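Local coordinates for protein Phthiocerol/phthiodiolone dimycocerosyl transferase (PDB 1Q9J) that probably catalyses transfer of mycocerosic acyl groups from mycocerosic acid synthase to phthiocerol-type alcohols, the final step in making dimycocerosate esters, at residues 41-46 and 105-110; 57-60 and 64-67; 388-393 and 401-406. All coordinates share one frame; numbering follows the deposited sequence.

How the interactions relate
After strand 6-9, helix 12-19 and strand 23-31 comes helix 36-49, followed by the strands 55-59 and 65-69. Interaction 2 closes the tight turn of the hairpin those two strands form and is nested inside the much longer loop of 58 residues closed by interaction 1, where the helix packs on strand 105-110. The centres of these two contacts lie about 25 Å apart, and the contacts do not touch. Interaction 3 forms later in series, closing a short connection between strand 387-393 and helix 399-412. Interactions 1 and 3 each set a helix against a different mixed sheet; interaction 2 belongs to a small antiparallel sheet, across the chain's centre from interaction 3.

Interaction 1 (41-46 and 105-110); sequences DAFDAL and LHLQLI
Phe43 meets Leu107 through a CH-pi contact that forms the middle of this interface. Leu107 CB stands 3.7 Å from the centroid of the Phe43 ring, only 14° off the ring normal, so the methylene sits squarely over the centre of one aromatic face. The two side chains lie alongside one another, pointing opposite ways, and Leu107 CD2 reaches back toward the root of the ring, close to Phe43 CD1 and CG. That placement follows from the first torsion of Phe43: with CG trans to its own amide nitrogen (chi1 -178°), the ring extends from the helix to the strand.

This is a helix laid against a β-sheet: helix 36-49 packs on strand 105-110 of a mixed five-stranded sheet, in one of the two related domains of this acyltransferase. Leu105 and Leu107 turn to the helix, whereas His106 between them projects from the other side of the strand.

A further apolar contact with the ring comes from Leu105, which reaches from the sheet against the direction of Phe43. Its CD2 methyl lies 3.8 Å from Phe43 CE1 and 4.0 Å from Phe43 CZ, at the far end of the ring and oblique to it. All three side chains are buried. Leu139 of helix 129-148 and Leu39 of helix 36-49 also touch Leu107, while Leu47 and Leu53 touch Leu105.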
ATOM      1  N   ASP A  41      17.583  15.646  11.221  1.00 58.69           N
ATOM      2  CA  ASP A  41      16.795  16.859  11.459  1.00 57.81           C
ATOM      3  C   ASP A  41      15.459  16.785  10.728  1.00 56.18           C
ATOM      4  O   ASP A  41      14.425  17.213  11.252  1.00 52.54           O
ATOM      5  CB  ASP A  41      17.544  18.107  10.977  1.00 59.73           C
ATOM      6  CG  ASP A  41      18.741  18.427  11.832  1.00 58.88           C
ATOM      7  OD1 ASP A  41      18.683  18.184  13.057  1.00 61.37           O
ATOM      8  OD2 ASP A  41      19.736  18.930  11.287  1.00 62.42           O
ATOM      9  N   ALA A  42      15.508  16.251   9.509  1.00 53.09           N
ATOM     10  CA  ALA A  42      14.331  16.098   8.666  1.00 51.85           C
ATOM     11  C   ALA A  42      13.365  15.125   9.328  1.00 52.14           C
ATOM     12  O   ALA A  42      12.165  15.397   9.427  1.00 52.02           O
ATOM     13  CB  ALA A  42      14.733  15.592   7.295  1.00 49.51           C
ATOM     14  N   PHE A  43      13.895  14.000   9.797  1.00 49.11           N
ATOM     15  CA  PHE A  43      13.078  13.003  10.465  1.00 52.13           C
ATOM     16  C   PHE A  43      12.446  13.621  11.723  1.00 56.49           C
ATOM     17  O   PHE A  43      11.253  13.443  11.977  1.00 57.86           O
ATOM     18  CB  PHE A  43      13.927  11.778  10.829  1.00 52.99           C
ATOM     19  CG  PHE A  43      13.142  10.675  11.479  1.00 55.00           C
ATOM     20  CD1 PHE A  43      12.056  10.096  10.838  1.00 58.27           C
ATOM     21  CD2 PHE A  43      13.482  10.218  12.741  1.00 57.56           C
ATOM     22  CE1 PHE A  43      11.318   9.072  11.448  1.00 60.09           C
ATOM     23  CE2 PHE A  43      12.749   9.197  13.357  1.00 60.65           C
ATOM     24  CZ  PHE A  43      11.669   8.626  12.707  1.00 57.92           C
ATOM     25  N   ASP A  44      13.233  14.365  12.501  1.00 58.76           N
ATOM     26  CA  ASP A  44      12.705  15.006  13.714  1.00 59.66           C
ATOM     27  C   ASP A  44      11.643  16.051  13.365  1.00 59.32           C
ATOM     28  O   ASP A  44      10.634  16.179  14.068  1.00 60.49           O
ATOM     29  CB  ASP A  44      13.820  15.693  14.524  1.00 61.28           C
ATOM     30  CG  ASP A  44      14.744  14.699  15.224  1.00 59.33           C
ATOM     31  OD1 ASP A  44      14.244  13.733  15.850  1.00 62.38           O
ATOM     32  OD2 ASP A  44      15.968  14.902  15.177  1.00 57.24           O
ATOM     33  N   ALA A  45      11.884  16.810  12.292  1.00 58.03           N
ATOM     34  CA  ALA A  45      10.953  17.860  11.838  1.00 57.21           C
ATOM     35  C   ALA A  45       9.637  17.219  11.391  1.00 57.31           C
ATOM     36  O   ALA A  45       8.551  17.701  11.718  1.00 54.12           O
ATOM     37  CB  ALA A  45      11.573  18.652  10.681  1.00 53.16           C
ATOM     38  N   LEU A  46       9.762  16.125  10.645  1.00 57.01           N
ATOM     39  CA  LEU A  46       8.614  15.382  10.167  1.00 56.57           C
ATOM     40  C   LEU A  46       7.782  14.951  11.375  1.00 57.84           C
ATOM     41  O   LEU A  46       6.583  15.227  11.451  1.00 60.11           O
ATOM     42  CB  LEU A  46       9.079  14.151   9.396  1.00 55.96           C
ATOM     43  CG  LEU A  46       8.005  13.221   8.820  1.00 56.23           C
ATOM     44  CD1 LEU A  46       7.767  13.568   7.345  1.00 55.51           C
ATOM     45  CD2 LEU A  46       8.464  11.773   8.951  1.00 47.68           C
ATOM     46  N   LEU A 105       6.864   3.845  14.337  1.00 44.65           N
ATOM     47  CA  LEU A 105       7.656   4.450  13.287  1.00 46.76           C
ATOM     48  C   LEU A 105       9.148   4.232  13.565  1.00 49.85           C
ATOM     49  O   LEU A 105       9.613   4.375  14.707  1.00 47.20           O
ATOM     50  CB  LEU A 105       7.334   5.944  13.214  1.00 43.51           C
ATOM     51  CG  LEU A 105       8.058   6.789  12.165  1.00 45.98           C
ATOM     52  CD1 LEU A 105       7.700   6.317  10.766  1.00 40.84           C
ATOM     53  CD2 LEU A 105       7.688   8.238  12.352  1.00 49.64           C
ATOM     54  N   HIS A 106       9.885   3.894  12.508  1.00 50.75           N
ATOM     55  CA  HIS A 106      11.320   3.637  12.583  1.00 52.81           C
ATOM     56  C   HIS A 106      11.995   4.083  11.285  1.00 55.11           C
ATOM     57  O   HIS A 106      11.582   3.679  10.191  1.00 56.88           O
ATOM     58  CB  HIS A 106      11.583   2.136  12.799  1.00 52.06           C
ATOM     59  CG  HIS A 106      11.275   1.650  14.186  1.00 55.82           C
ATOM     60  ND1 HIS A 106      12.001   2.040  15.287  1.00 56.48           N
ATOM     61  CD2 HIS A 106      10.325   0.801  14.643  1.00 54.93           C
ATOM     62  CE1 HIS A 106      11.513   1.451  16.368  1.00 53.59           C
ATOM     63  NE2 HIS A 106      10.496   0.695  16.005  1.00 57.48           N
ATOM     64  N   LEU A 107      13.015   4.930  11.399  1.00 55.09           N
ATOM     65  CA  LEU A 107      13.753   5.378  10.217  1.00 59.90           C
ATOM     66  C   LEU A 107      15.135   4.737  10.271  1.00 63.14           C
ATOM     67  O   LEU A 107      15.988   5.142  11.055  1.00 66.06           O
ATOM     68  CB  LEU A 107      13.884   6.908  10.176  1.00 55.54           C
ATOM     69  CG  LEU A 107      14.650   7.399   8.936  1.00 53.73           C
ATOM     70  CD1 LEU A 107      14.057   6.762   7.686  1.00 48.44           C
ATOM     71  CD2 LEU A 107      14.604   8.916   8.835  1.00 53.79           C
ATOM     72  N   GLN A 108      15.357   3.738   9.426  1.00 67.27           N
ATOM     73  CA  GLN A 108      16.629   3.022   9.410  1.00 68.23           C
ATOM     74  C   GLN A 108      17.532   3.332   8.213  1.00 65.83           C
ATOM     75  O   GLN A 108      17.205   2.992   7.075  1.00 61.20           O
ATOM     76  CB  GLN A 108      16.352   1.521   9.458  1.00 71.35           C
ATOM     77  CG  GLN A 108      17.593   0.667   9.553  1.00 75.93           C
ATOM     78  CD  GLN A 108      17.289  -0.785   9.276  1.00 77.88           C
ATOM     79  OE1 GLN A 108      16.814  -1.129   8.191  1.00 77.99           O
ATOM     80  NE2 GLN A 108      17.564  -1.650  10.252  1.00 80.07           N
ATOM     81  N   LEU A 109      18.671   3.963   8.482  1.00 66.01           N
ATOM     82  CA  LEU A 109      19.631   4.301   7.439  1.00 68.52           C
ATOM     83  C   LEU A 109      20.867   3.404   7.498  1.00 72.48           C
ATOM     84  O   LEU A 109      21.588   3.400   8.495  1.00 72.03           O
ATOM     85  CB  LEU A 109      20.078   5.751   7.575  1.00 65.72           C
ATOM     86  CG  LEU A 109      21.168   6.155   6.577  1.00 62.96           C
ATOM     87  CD1 LEU A 109      20.616   6.069   5.165  1.00 59.40           C
ATOM     88  CD2 LEU A 109      21.657   7.561   6.889  1.00 59.38           C
ATOM     89  N   ILE A 110      21.119   2.661   6.425  1.00 77.23           N
ATOM     90  CA  ILE A 110      22.273   1.766   6.373  1.00 82.76           C
ATOM     91  C   ILE A 110      23.308   2.243   5.347  1.00 84.77           C
ATOM     92  O   ILE A 110      23.105   2.111   4.140  1.00 84.11           O
ATOM     93  CB  ILE A 110      21.848   0.325   6.011  1.00 83.17           C
ATOM     94  CG1 ILE A 110      20.661  -0.100   6.865  1.00 83.96           C
ATOM     95  CG2 ILE A 110      22.993  -0.638   6.274  1.00 85.42           C
ATOM     96  CD1 ILE A 110      20.168  -1.490   6.553  1.00 86.48           C
TER

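Interaction 2 (57-60 and 64-67); sequences LEQS and GWNL
Glu58 and Asn66 face each other as an antiparallel hydrogen-bonded pair. Glu58 N donates to Asn66 O at 2.8 Å, and Asn66 N returns the bond to Glu58 O at 2.7 Å. The tighter packing is on the face bearing Leu57, Trp65 and Leu67. There the Leu57 and Leu67 side chains cross at a slant, Leu57 CD2 coming 4.1 Å from Leu67 CD1, and Leu57 CB lies 4.0 Å from Trp65 CE3. Ala18 of helix 12-19 touches both Leu57 and Trp65 on this side.

The two segments are the arms of a β-hairpin, strands 55-59 and 65-69, whose second arm also pairs with strand 6-9 to complete a small antiparallel sheet. The turn end is closely packed as well. Gly64 O is gripped twice by one residue: Ser60 N donates at 2.6 Å, and Ser60 OG donates at 2.9 Å from well above the carbonyl plane. The hydroxyl gets there because chi1 of 75° folds OG back between the amide nitrogen and carbonyl carbon of Ser60. Beside these bonds Asn66 ND2 comes 3.6 Å from Ser60 CB.

Toward solvent the contact thins. Exposed Gln59 lays its CB over a face of the Trp65 six-membered ring, 4.0 Å from the centroid and offset toward the rim, while its chain runs on extended. On the other face of the hairpin, exposed Glu58 sends its carboxylate to His56.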
ATOM      1  N   LEU A  57       0.505   1.195  20.527  1.00 41.16           N
ATOM      2  CA  LEU A  57      -0.811   0.616  20.772  1.00 41.23           C
ATOM      3  C   LEU A  57      -0.869  -0.196  22.049  1.00 42.82           C
ATOM      4  O   LEU A  57       0.092  -0.866  22.409  1.00 45.72           O
ATOM      5  CB  LEU A  57      -1.204  -0.290  19.615  1.00 42.39           C
ATOM      6  CG  LEU A  57      -1.419   0.352  18.258  1.00 41.85           C
ATOM      7  CD1 LEU A  57      -1.187  -0.688  17.200  1.00 42.95           C
ATOM      8  CD2 LEU A  57      -2.799   0.955  18.174  1.00 40.12           C
ATOM      9  N   GLU A  58      -2.018  -0.140  22.707  1.00 45.23           N
ATOM     10  CA  GLU A  58      -2.253  -0.873  23.935  1.00 47.26           C
ATOM     11  C   GLU A  58      -3.658  -1.444  23.854  1.00 49.62           C
ATOM     12  O   GLU A  58      -4.610  -0.697  23.682  1.00 52.36           O
ATOM     13  CB  GLU A  58      -2.132   0.066  25.131  1.00 47.19           C
ATOM     14  CG  GLU A  58      -0.702   0.498  25.413  1.00 46.04           C
ATOM     15  CD  GLU A  58      -0.588   1.366  26.661  1.00 47.72           C
ATOM     16  OE1 GLU A  58      -1.485   1.271  27.531  1.00 45.62           O
ATOM     17  OE2 GLU A  58       0.407   2.118  26.771  1.00 40.23           O
ATOM     18  N   GLN A  59      -3.791  -2.762  23.952  1.00 53.99           N
ATOM     19  CA  GLN A  59      -5.112  -3.361  23.873  1.00 63.76           C
ATOM     20  C   GLN A  59      -5.890  -3.118  25.158  1.00 67.98           C
ATOM     21  O   GLN A  59      -5.531  -3.623  26.222  1.00 68.37           O
ATOM     22  CB  GLN A  59      -4.998  -4.852  23.599  1.00 68.98           C
ATOM     23  CG  GLN A  59      -3.942  -5.529  24.436  1.00 79.22           C
ATOM     24  CD  GLN A  59      -3.747  -6.975  24.042  1.00 83.29           C
ATOM     25  OE1 GLN A  59      -4.700  -7.763  24.036  1.00 83.90           O
ATOM     26  NE2 GLN A  59      -2.506  -7.339  23.709  1.00 84.98           N
ATOM     27  N   SER A  60      -6.957  -2.333  25.043  1.00 74.15           N
ATOM     28  CA  SER A  60      -7.806  -1.990  26.176  1.00 78.67           C
ATOM     29  C   SER A  60      -8.526  -3.205  26.731  1.00 83.77           C
ATOM     30  O   SER A  60      -8.638  -4.242  26.067  1.00 82.26           O
ATOM     31  CB  SER A  60      -8.855  -0.963  25.759  1.00 78.48           C
ATOM     32  OG  SER A  60      -9.865  -1.583  24.982  1.00 77.41           O
ATOM     33  N   GLY A  64     -10.829  -3.593  22.557  1.00 76.21           N
ATOM     34  CA  GLY A  64     -10.305  -2.680  21.558  1.00 68.62           C
ATOM     35  C   GLY A  64      -8.865  -2.258  21.768  1.00 63.00           C
ATOM     36  O   GLY A  64      -8.232  -2.617  22.757  1.00 60.48           O
ATOM     37  N   TRP A  65      -8.349  -1.479  20.826  1.00 61.08           N
ATOM     38  CA  TRP A  65      -6.980  -1.005  20.897  1.00 56.31           C
ATOM     39  C   TRP A  65      -6.868   0.494  21.111  1.00 51.59           C
ATOM     40  O   TRP A  65      -7.543   1.287  20.447  1.00 46.92           O
ATOM     41  CB  TRP A  65      -6.248  -1.345  19.617  1.00 57.69           C
ATOM     42  CG  TRP A  65      -6.133  -2.780  19.366  1.00 60.62           C
ATOM     43  CD1 TRP A  65      -7.061  -3.598  18.778  1.00 58.31           C
ATOM     44  CD2 TRP A  65      -4.978  -3.575  19.601  1.00 62.68           C
ATOM     45  NE1 TRP A  65      -6.539  -4.859  18.620  1.00 61.79           N
ATOM     46  CE2 TRP A  65      -5.259  -4.874  19.121  1.00 63.77           C
ATOM     47  CE3 TRP A  65      -3.723  -3.318  20.174  1.00 59.50           C
ATOM     48  CZ2 TRP A  65      -4.324  -5.917  19.187  1.00 63.26           C
ATOM     49  CZ3 TRP A  65      -2.792  -4.350  20.241  1.00 62.08           C
ATOM     50  CH2 TRP A  65      -3.100  -5.636  19.751  1.00 62.48           C
ATOM     51  N   ASN A  66      -5.996   0.870  22.041  1.00 48.12           N
ATOM     52  CA  ASN A  66      -5.748   2.268  22.329  1.00 45.23           C
ATOM     53  C   ASN A  66      -4.458   2.733  21.701  1.00 41.70           C
ATOM     54  O   ASN A  66      -3.459   2.027  21.685  1.00 44.21           O
ATOM     55  CB  ASN A  66      -5.653   2.534  23.833  1.00 48.57           C
ATOM     56  CG  ASN A  66      -7.003   2.678  24.493  1.00 53.01           C
ATOM     57  OD1 ASN A  66      -7.939   3.208  23.903  1.00 58.76           O
ATOM     58  ND2 ASN A  66      -7.108   2.217  25.734  1.00 53.96           N
ATOM     59  N   LEU A  67      -4.504   3.937  21.170  1.00 40.36           N
ATOM     60  CA  LEU A  67      -3.348   4.559  20.591  1.00 39.65           C
ATOM     61  C   LEU A  67      -2.918   5.428  21.774  1.00 41.68           C
ATOM     62  O   LEU A  67      -3.639   6.358  22.163  1.00 41.81           O
ATOM     63  CB  LEU A  67      -3.781   5.422  19.419  1.00 41.18           C
ATOM     64  CG  LEU A  67      -2.652   6.049  18.631  1.00 43.61           C
ATOM     65  CD1 LEU A  67      -1.981   4.986  17.768  1.00 46.10           C
ATOM     66  CD2 LEU A  67      -3.197   7.167  17.789  1.00 41.10           C
TER

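Interaction 3 (388-393 and 401-406); sequences LIIEHH and KSLEAI
Leu403 comes off the helix to meet Ile390 and His392, two side chains that strand 388-393 turns toward it. The contacts are mostly apolar. Leu403 and Ile390 lie flank to flank with their ends facing contrary ways, though the very short approach of Ile390 CG2 to Leu403 CD1 in the model is doubtful. Leu403 CD2 lies beside the backbone carbonyl of Ile390, and Leu403 CD1 approaches His392 CB at 3.4 Å. One helical turn on, Ile406 adds a methyl-to-methyl contact, its CG2 lying 3.8 Å from Ile390 CD1. In Ile390, CG1 stands beside its own amide nitrogen (chi1 -62°) and carries CD1 to Ile406.

The polar part involves Ser402 and His392. Ser402 OG sits at the edge of the imidazole, near its plane, with His392 CD2 the nearest ring atom at 3.2 Å. The hydroxyl has its hydrogen-bonding partner in Tyr379 OH, and His392 ND1 is satisfied by the carbonyl of Leu378. The Tyr379 ring also stacks with His392.

The axes of segments 388-393 and 401-406 come within 8.5 Å, at 156° between their directions, so helix 399-412 doubles back along the strand it follows. Strands 213-216 and 378-384 flank strand 387-393 in the mixed sheet, Thr214 and Leu216 touching Leu403, while Ile245 and Thr248 of helix 237-253 pack against Ile406.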
ATOM      1  N   LEU A 388       7.494  -0.950 -15.878  1.00 56.48           N
ATOM      2  CA  LEU A 388       6.451  -1.566 -15.085  1.00 53.77           C
ATOM      3  C   LEU A 388       7.067  -2.600 -14.171  1.00 56.53           C
ATOM      4  O   LEU A 388       7.974  -3.324 -14.570  1.00 57.53           O
ATOM      5  CB  LEU A 388       5.416  -2.253 -15.970  1.00 50.11           C
ATOM      6  CG  LEU A 388       4.459  -3.175 -15.204  1.00 49.63           C
ATOM      7  CD1 LEU A 388       3.711  -2.384 -14.155  1.00 49.40           C
ATOM      8  CD2 LEU A 388       3.496  -3.835 -16.166  1.00 53.36           C
ATOM      9  N   ILE A 389       6.565  -2.667 -12.945  1.00 58.21           N
ATOM     10  CA  ILE A 389       7.062  -3.618 -11.972  1.00 60.69           C
ATOM     11  C   ILE A 389       5.915  -4.412 -11.359  1.00 65.04           C
ATOM     12  O   ILE A 389       5.025  -3.848 -10.721  1.00 68.16           O
ATOM     13  CB  ILE A 389       7.805  -2.907 -10.841  1.00 59.63           C
ATOM     14  CG1 ILE A 389       8.940  -2.073 -11.400  1.00 60.88           C
ATOM     15  CG2 ILE A 389       8.346  -3.923  -9.859  1.00 57.70           C
ATOM     16  CD1 ILE A 389       9.599  -1.212 -10.346  1.00 66.79           C
ATOM     17  N   ILE A 390       5.949  -5.724 -11.559  1.00 65.83           N
ATOM     18  CA  ILE A 390       4.936  -6.611 -11.013  1.00 66.14           C
ATOM     19  C   ILE A 390       5.475  -7.153  -9.691  1.00 64.20           C
ATOM     20  O   ILE A 390       6.685  -7.332  -9.537  1.00 67.12           O
ATOM     21  CB  ILE A 390       4.679  -7.805 -11.942  1.00 70.97           C
ATOM     22  CG1 ILE A 390       4.149  -7.327 -13.286  1.00 73.39           C
ATOM     23  CG2 ILE A 390       3.679  -8.743 -11.316  1.00 71.59           C
ATOM     24  CD1 ILE A 390       4.002  -8.462 -14.286  1.00 77.13           C
ATOM     25  N   GLU A 391       4.568  -7.420  -8.754  1.00 59.92           N
ATOM     26  CA  GLU A 391       4.936  -7.951  -7.449  1.00 54.96           C
ATOM     27  C   GLU A 391       3.885  -8.877  -6.863  1.00 53.84           C
ATOM     28  O   GLU A 391       2.687  -8.723  -7.099  1.00 53.78           O
ATOM     29  CB  GLU A 391       5.191  -6.820  -6.456  1.00 49.79           C
ATOM     30  CG  GLU A 391       6.439  -6.028  -6.725  1.00 55.19           C
ATOM     31  CD  GLU A 391       6.808  -5.142  -5.554  1.00 57.40           C
ATOM     32  OE1 GLU A 391       7.783  -4.371  -5.661  1.00 55.27           O
ATOM     33  OE2 GLU A 391       6.110  -5.216  -4.522  1.00 61.84           O
ATOM     34  N   HIS A 392       4.352  -9.843  -6.089  1.00 52.36           N
ATOM     35  CA  HIS A 392       3.473 -10.787  -5.435  1.00 49.33           C
ATOM     36  C   HIS A 392       4.029 -10.832  -4.006  1.00 52.11           C
ATOM     37  O   HIS A 392       5.223 -11.077  -3.791  1.00 51.94           O
ATOM     38  CB  HIS A 392       3.567 -12.144  -6.122  1.00 48.15           C
ATOM     39  CG  HIS A 392       2.362 -13.014  -5.918  1.00 47.86           C
ATOM     40  ND1 HIS A 392       1.473 -12.831  -4.881  1.00 54.07           N
ATOM     41  CD2 HIS A 392       1.949 -14.120  -6.578  1.00 49.16           C
ATOM     42  CE1 HIS A 392       0.565 -13.794  -4.906  1.00 51.28           C
ATOM     43  NE2 HIS A 392       0.832 -14.590  -5.924  1.00 50.52           N
ATOM     44  N   HIS A 393       3.145 -10.544  -3.056  1.00 52.34           N
ATOM     45  CA  HIS A 393       3.456 -10.486  -1.641  1.00 53.12           C
ATOM     46  C   HIS A 393       2.792 -11.629  -0.930  1.00 57.14           C
ATOM     47  O   HIS A 393       1.739 -12.088  -1.359  1.00 58.75           O
ATOM     48  CB  HIS A 393       2.920  -9.197  -1.034  1.00 51.64           C
ATOM     49  CG  HIS A 393       3.546  -7.962  -1.586  1.00 49.68           C
ATOM     50  ND1 HIS A 393       4.551  -7.284  -0.932  1.00 48.66           N
ATOM     51  CD2 HIS A 393       3.311  -7.277  -2.729  1.00 48.84           C
ATOM     52  CE1 HIS A 393       4.905  -6.231  -1.647  1.00 46.27           C
ATOM     53  NE2 HIS A 393       4.167  -6.205  -2.743  1.00 48.17           N
ATOM     54  N   LYS A 401       5.953 -17.887  -9.777  1.00103.19           N
ATOM     55  CA  LYS A 401       5.246 -18.717 -10.751  1.00101.00           C
ATOM     56  C   LYS A 401       4.262 -17.871 -11.551  1.00 97.72           C
ATOM     57  O   LYS A 401       4.456 -17.623 -12.742  1.00 96.37           O
ATOM     58  CB  LYS A 401       4.497 -19.851 -10.041  1.00103.22           C
ATOM     59  CG  LYS A 401       3.844 -20.851 -10.983  1.00106.09           C
ATOM     60  CD  LYS A 401       3.261 -22.019 -10.212  1.00107.74           C
ATOM     61  CE  LYS A 401       2.600 -23.033 -11.130  1.00107.95           C
ATOM     62  NZ  LYS A 401       2.018 -24.162 -10.344  1.00108.30           N
ATOM     63  N   SER A 402       3.206 -17.434 -10.878  1.00 93.34           N
ATOM     64  CA  SER A 402       2.177 -16.605 -11.485  1.00 88.05           C
ATOM     65  C   SER A 402       2.741 -15.290 -12.015  1.00 82.93           C
ATOM     66  O   SER A 402       2.336 -14.815 -13.072  1.00 80.32           O
ATOM     67  CB  SER A 402       1.105 -16.310 -10.446  1.00 90.96           C
ATOM     68  OG  SER A 402       1.722 -15.885  -9.240  1.00 94.04           O
ATOM     69  N   LEU A 403       3.676 -14.707 -11.272  1.00 79.43           N
ATOM     70  CA  LEU A 403       4.285 -13.439 -11.661  1.00 78.14           C
ATOM     71  C   LEU A 403       4.983 -13.535 -13.004  1.00 79.39           C
ATOM     72  O   LEU A 403       5.050 -12.561 -13.752  1.00 78.93           O
ATOM     73  CB  LEU A 403       5.301 -12.986 -10.614  1.00 73.91           C
ATOM     74  CG  LEU A 403       5.275 -11.501 -10.285  1.00 70.42           C
ATOM     75  CD1 LEU A 403       4.075 -11.235  -9.397  1.00 71.49           C
ATOM     76  CD2 LEU A 403       6.553 -11.085  -9.587  1.00 67.49           C
ATOM     77  N   GLU A 404       5.527 -14.706 -13.305  1.00 83.65           N
ATOM     78  CA  GLU A 404       6.210 -14.891 -14.577  1.00 86.40           C
ATOM     79  C   GLU A 404       5.174 -15.131 -15.675  1.00 85.31           C
ATOM     80  O   GLU A 404       5.312 -14.622 -16.786  1.00 83.44           O
ATOM     81  CB  GLU A 404       7.187 -16.064 -14.494  1.00 88.50           C
ATOM     82  CG  GLU A 404       8.104 -16.151 -15.699  1.00 91.49           C
ATOM     83  CD  GLU A 404       8.860 -14.859 -15.938  1.00 94.45           C
ATOM     84  OE1 GLU A 404       9.686 -14.484 -15.073  1.00 95.60           O
ATOM     85  OE2 GLU A 404       8.623 -14.214 -16.989  1.00 93.27           O
ATOM     86  N   ALA A 405       4.141 -15.908 -15.354  1.00 86.30           N
ATOM     87  CA  ALA A 405       3.060 -16.195 -16.299  1.00 87.29           C
ATOM     88  C   ALA A 405       2.459 -14.867 -16.731  1.00 87.95           C
ATOM     89  O   ALA A 405       2.201 -14.634 -17.912  1.00 87.43           O
ATOM     90  CB  ALA A 405       1.993 -17.054 -15.631  1.00 86.23           C
ATOM     91  N   ILE A 406       2.246 -14.007 -15.742  1.00 89.16           N
ATOM     92  CA  ILE A 406       1.697 -12.679 -15.940  1.00 89.63           C
ATOM     93  C   ILE A 406       2.732 -11.836 -16.675  1.00 91.71           C
ATOM     94  O   ILE A 406       2.396 -11.001 -17.515  1.00 92.94           O
ATOM     95  CB  ILE A 406       1.390 -12.032 -14.578  1.00 89.14           C
ATOM     96  CG1 ILE A 406       0.347 -12.874 -13.841  1.00 88.18           C
ATOM     97  CG2 ILE A 406       0.920 -10.599 -14.761  1.00 87.55           C
ATOM     98  CD1 ILE A 406       0.081 -12.428 -12.431  1.00 85.54           C
TER